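PDB 2R8R: sensor protein from Pseudomonas syringae pv. tomato, which probably acts as a membrane-bound histidine kinase of a two-component system, using ATP to phosphorylate a histidine, and is represented here by its N-terminal sensor domain. Local coordinates for residues K19-Q30 with D119-Q127. Residues are numbered along the deposited sequence; the frame is centred on the assembly and turned at random.
Sequences KTYAMLQAAHAQ and DVYTTVNVQ. With SO4 (sulfate ion), chain C.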
loop_
_atom_site.group_PDB
_atom_site.type_symbol
_atom_site.label_atom_id
_atom_site.label_comp_id
_atom_site.label_asym_id
_atom_site.label_seq_id
_atom_site.Cartn_x
_atom_site.Cartn_y
_atom_site.Cartn_z
ATOM N N LYS A 19 -0.642 -1.523 8.163
ATOM C CA LYS A 19 0.149 -0.595 7.319
ATOM C C LYS A 19 -0.537 0.744 7.091
ATOM O O LYS A 19 0.069 1.811 7.292
ATOM C CB LYS A 19 0.400 -1.212 5.946
ATOM C CG LYS A 19 1.219 -2.481 5.906
ATOM C CD LYS A 19 1.421 -2.945 4.423
ATOM C CE LYS A 19 0.128 -3.379 3.666
ATOM N NZ LYS A 19 -0.571 -4.511 4.414
ATOM N N THR A 20 -1.800 0.689 6.653
ATOM C CA THR A 20 -2.546 1.910 6.354
ATOM C C THR A 20 -2.785 2.774 7.578
ATOM O O THR A 20 -2.561 3.974 7.537
ATOM C CB THR A 20 -3.885 1.605 5.731
ATOM O OG1 THR A 20 -3.641 0.988 4.483
ATOM C CG2 THR A 20 -4.658 2.868 5.479
ATOM N N TYR A 21 -3.194 2.153 8.675
ATOM C CA TYR A 21 -3.348 2.860 9.932
ATOM C C TYR A 21 -2.033 3.569 10.342
ATOM O O TYR A 21 -2.058 4.741 10.737
ATOM C CB TYR A 21 -3.802 1.882 11.019
ATOM C CG TYR A 21 -4.162 2.564 12.328
ATOM C CD1 TYR A 21 -5.440 3.058 12.518
ATOM C CD2 TYR A 21 -3.248 2.700 13.368
ATOM C CE1 TYR A 21 -5.818 3.674 13.675
ATOM C CE2 TYR A 21 -3.628 3.333 14.562
ATOM C CZ TYR A 21 -4.927 3.821 14.685
ATOM O OH TYR A 21 -5.404 4.457 15.823
ATOM N N ALA A 22 -0.907 2.856 10.265
ATOM C CA ALA A 22 0.408 3.426 10.568
ATOM C C ALA A 22 0.729 4.633 9.675
ATOM O O ALA A 22 1.154 5.680 10.166
ATOM C CB ALA A 22 1.518 2.375 10.484
HETATM N N MSE A 23 0.484 4.490 8.380
HETATM C CA MSE A 23 0.631 5.584 7.463
HETATM C C MSE A 23 -0.241 6.816 7.822
HETATM O O MSE A 23 0.234 7.966 7.694
HETATM C CB MSE A 23 0.357 5.132 6.026
HETATM C CG MSE A 23 0.441 6.299 5.028
HETATM SE SE MSE A 23 0.076 5.856 3.176
HETATM C CE MSE A 23 -1.802 5.294 3.349
ATOM N N LEU A 24 -1.495 6.578 8.237
ATOM C CA LEU A 24 -2.399 7.666 8.518
ATOM C C LEU A 24 -2.036 8.382 9.814
ATOM O O LEU A 24 -2.156 9.616 9.868
ATOM C CB LEU A 24 -3.859 7.196 8.522
ATOM C CG LEU A 24 -4.436 6.736 7.162
ATOM C CD1 LEU A 24 -5.908 6.389 7.352
ATOM C CD2 LEU A 24 -4.264 7.790 6.078
ATOM N N GLN A 25 -1.551 7.624 10.824
ATOM C CA GLN A 25 -1.005 8.224 12.058
ATOM C C GLN A 25 0.260 9.023 11.798
ATOM O O GLN A 25 0.455 10.081 12.386
ATOM C CB GLN A 25 -0.694 7.168 13.129
ATOM C CG GLN A 25 -1.905 6.516 13.808
ATOM C CD GLN A 25 -2.687 7.486 14.717
ATOM O OE1 GLN A 25 -2.462 8.706 14.705
ATOM N NE2 GLN A 25 -3.594 6.939 15.512
ATOM N N ALA A 26 1.127 8.540 10.919
ATOM C CA ALA A 26 2.325 9.297 10.555
ATOM C C ALA A 26 1.908 10.603 9.893
ATOM O O ALA A 26 2.497 11.657 10.122
ATOM C CB ALA A 26 3.234 8.488 9.644
ATOM N N ALA A 27 0.871 10.519 9.082
ATOM C CA ALA A 27 0.365 11.657 8.306
ATOM C C ALA A 27 -0.266 12.753 9.197
ATOM O O ALA A 27 -0.132 13.938 8.933
ATOM C CB ALA A 27 -0.618 11.155 7.277
ATOM N N HIS A 28 -0.933 12.329 10.257
ATOM C CA HIS A 28 -1.493 13.225 11.267
ATOM C C HIS A 28 -0.414 13.946 12.053
ATOM O O HIS A 28 -0.557 15.140 12.352
ATOM C CB HIS A 28 -2.447 12.453 12.203
ATOM C CG HIS A 28 -3.849 12.374 11.682
ATOM N ND1 HIS A 28 -4.721 13.442 11.737
ATOM C CD2 HIS A 28 -4.515 11.381 11.044
ATOM C CE1 HIS A 28 -5.866 13.108 11.171
ATOM N NE2 HIS A 28 -5.777 11.857 10.750
ATOM N N ALA A 29 0.675 13.258 12.382
ATOM C CA ALA A 29 1.794 13.939 13.029
ATOM C C ALA A 29 2.279 15.042 12.115
ATOM O O ALA A 29 2.439 16.162 12.552
ATOM C CB ALA A 29 2.948 12.978 13.433
ATOM N N GLN A 30 2.475 14.753 10.841
ATOM C CA GLN A 30 2.865 15.788 9.887
ATOM C C GLN A 30 1.844 16.929 9.779
ATOM O O GLN A 30 2.224 18.101 9.719
ATOM C CB GLN A 30 3.093 15.175 8.507
ATOM C CG GLN A 30 4.238 14.164 8.413
ATOM C CD GLN A 30 5.598 14.698 8.884
ATOM O OE1 GLN A 30 6.149 14.194 9.852
ATOM N NE2 GLN A 30 6.138 15.690 8.192
ATOM N N ASP A 119 6.564 14.946 -1.378
ATOM C CA ASP A 119 6.829 13.772 -0.544
ATOM C C ASP A 119 5.686 12.777 -0.674
ATOM O O ASP A 119 4.525 13.163 -0.858
ATOM C CB ASP A 119 6.995 14.175 0.938
ATOM C CG ASP A 119 8.211 15.069 1.180
ATOM O OD1 ASP A 119 9.271 14.877 0.540
ATOM O OD2 ASP A 119 8.100 15.963 2.035
ATOM N N VAL A 120 6.025 11.495 -0.580
ATOM C CA VAL A 120 5.053 10.434 -0.641
ATOM C C VAL A 120 5.209 9.410 0.480
ATOM O O VAL A 120 6.316 8.939 0.766
ATOM C CB VAL A 120 5.048 9.707 -2.022
ATOM C CG1 VAL A 120 4.028 8.570 -1.975
ATOM C CG2 VAL A 120 4.720 10.689 -3.198
ATOM N N TYR A 121 4.084 9.077 1.120
ATOM C CA TYR A 121 3.990 7.900 2.024
ATOM C C TYR A 121 3.213 6.834 1.264
ATOM O O TYR A 121 2.245 7.142 0.574
ATOM C CB TYR A 121 3.221 8.221 3.320
ATOM C CG TYR A 121 3.927 9.075 4.376
ATOM C CD1 TYR A 121 5.162 9.650 4.154
ATOM C CD2 TYR A 121 3.302 9.324 5.616
ATOM C CE1 TYR A 121 5.780 10.452 5.127
ATOM C CE2 TYR A 121 3.918 10.105 6.590
ATOM C CZ TYR A 121 5.166 10.658 6.338
ATOM O OH TYR A 121 5.769 11.414 7.323
ATOM N N THR A 122 3.660 5.588 1.371
ATOM C CA THR A 122 3.020 4.477 0.661
ATOM C C THR A 122 3.068 3.206 1.489
ATOM O O THR A 122 3.811 3.110 2.448
ATOM C CB THR A 122 3.648 4.255 -0.788
ATOM O OG1 THR A 122 2.772 3.436 -1.574
ATOM C CG2 THR A 122 5.046 3.610 -0.740
ATOM N N THR A 123 2.239 2.244 1.118
ATOM C CA THR A 123 2.201 0.931 1.770
ATOM C C THR A 123 2.429 -0.155 0.726
ATOM O O THR A 123 2.057 0.000 -0.439
ATOM C CB THR A 123 0.861 0.713 2.430
ATOM O OG1 THR A 123 -0.128 0.674 1.407
ATOM C CG2 THR A 123 0.546 1.870 3.408
ATOM N N VAL A 124 3.065 -1.247 1.137
ATOM C CA VAL A 124 3.189 -2.395 0.293
ATOM C C VAL A 124 3.346 -3.653 1.148
ATOM O O VAL A 124 4.004 -3.616 2.196
ATOM C CB VAL A 124 4.382 -2.243 -0.662
ATOM C CG1 VAL A 124 5.750 -2.448 0.085
ATOM C CG2 VAL A 124 4.220 -3.176 -1.894
ATOM N N ASN A 125 2.740 -4.753 0.684
ATOM C CA ASN A 125 3.013 -6.103 1.222
ATOM C C ASN A 125 4.210 -6.749 0.549
ATOM O O ASN A 125 4.430 -6.563 -0.634
ATOM C CB ASN A 125 1.797 -7.003 1.104
ATOM C CG ASN A 125 0.730 -6.629 2.058
ATOM O OD1 ASN A 125 -0.456 -6.522 1.702
ATOM N ND2 ASN A 125 1.131 -6.369 3.272
ATOM N N VAL A 126 4.969 -7.520 1.315
ATOM C CA VAL A 126 6.254 -8.033 0.846
ATOM C C VAL A 126 6.151 -8.939 -0.384
ATOM O O VAL A 126 7.101 -9.011 -1.156
ATOM C CB VAL A 126 7.009 -8.755 1.970
ATOM C CG1 VAL A 126 6.368 -10.093 2.295
ATOM C CG2 VAL A 126 8.436 -8.904 1.577
ATOM N N GLN A 127 4.999 -9.599 -0.558
ATOM C CA GLN A 127 4.758 -10.558 -1.661
ATOM C C GLN A 127 4.903 -9.984 -3.072
ATOM O O GLN A 127 5.141 -10.731 -4.042
ATOM C CB GLN A 127 3.344 -11.149 -1.553
ATOM C CG GLN A 127 2.253 -10.104 -1.654
ATOM C CD GLN A 127 0.868 -10.628 -1.370
ATOM O OE1 GLN A 127 0.240 -11.144 -2.294
ATOM N NE2 GLN A 127 0.356 -10.472 -0.098
HETATM S S SO4 C . -3.183 -3.231 6.397
HETATM O O1 SO4 C . -3.722 -4.047 5.342
HETATM O O2 SO4 C . -3.931 -3.263 7.611
HETATM O O3 SO4 C . -1.822 -3.770 6.499
HETATM O O4 SO4 C . -3.318 -1.823 5.999
HETATM O O HOH W 1 -2.435 -4.996 2.489
#
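Lys19 NZ meets Asn125 through a water, which accepts a hydrogen bond from NZ (2.7 Å) and donates one to Asn125 OD1. The water also makes a longer bond to O1 of a sulfate ion. Lys19 NZ also bonds directly to sulfate O3, at a modelled distance so short that its value is doubtful, and weakly to Ala14 O. Asn125 ND2 is modelled uncomfortably close to NZ; both are donors, so this is no hydrogen bond and the detail is doubtful. ND2 makes a weak bond to Gly12 O. The lysine chain is extended at chi2, then bends at chi3 (-65°) and chi4. Its CD passes Val124 O, and the bends turn the ammonium back to the anion. Backbone N-H groups hold the sulfate too: Thr20 N reaches O4 with a nearly straight bond (3.0 Å, 169°), and Lys19 N reaches O3. Gly16 N and Gly18 N add to this grip.

Further along, Thr123 points its CG2 methyl at the first turn of the helix, 4.0 Å from Lys19 CB. Its OG1 turns to Asp91 OD1 and Glu92 N. Asp91 OD1 also bonds Thr20 OG1, so one carboxylate oxygen joins helix and strand. The selenium of selenomethionine Met23 lies 3.6 Å from Tyr121 O, and Met23 CG packs on Tyr121 CB. The Tyr121 ring reaches toward the C-terminal end of the helix segment. Ala26 CB approaches its CE2 obliquely at 3.5 Å, while Met23 O sits at the ring edge. The Gln30 CG methylene makes van der Waals contact with Tyr121 OH at 3.3 Å.

Segment 19-30 runs nearly antiparallel (168°) to strand 119-125 of the parallel sheet, their axes 8.4 Å apart. The sulfate, probably from the crystallisation liquor, sits in what is consistent with a Walker A P-loop, where P-loop NTPases hold nucleotide phosphate.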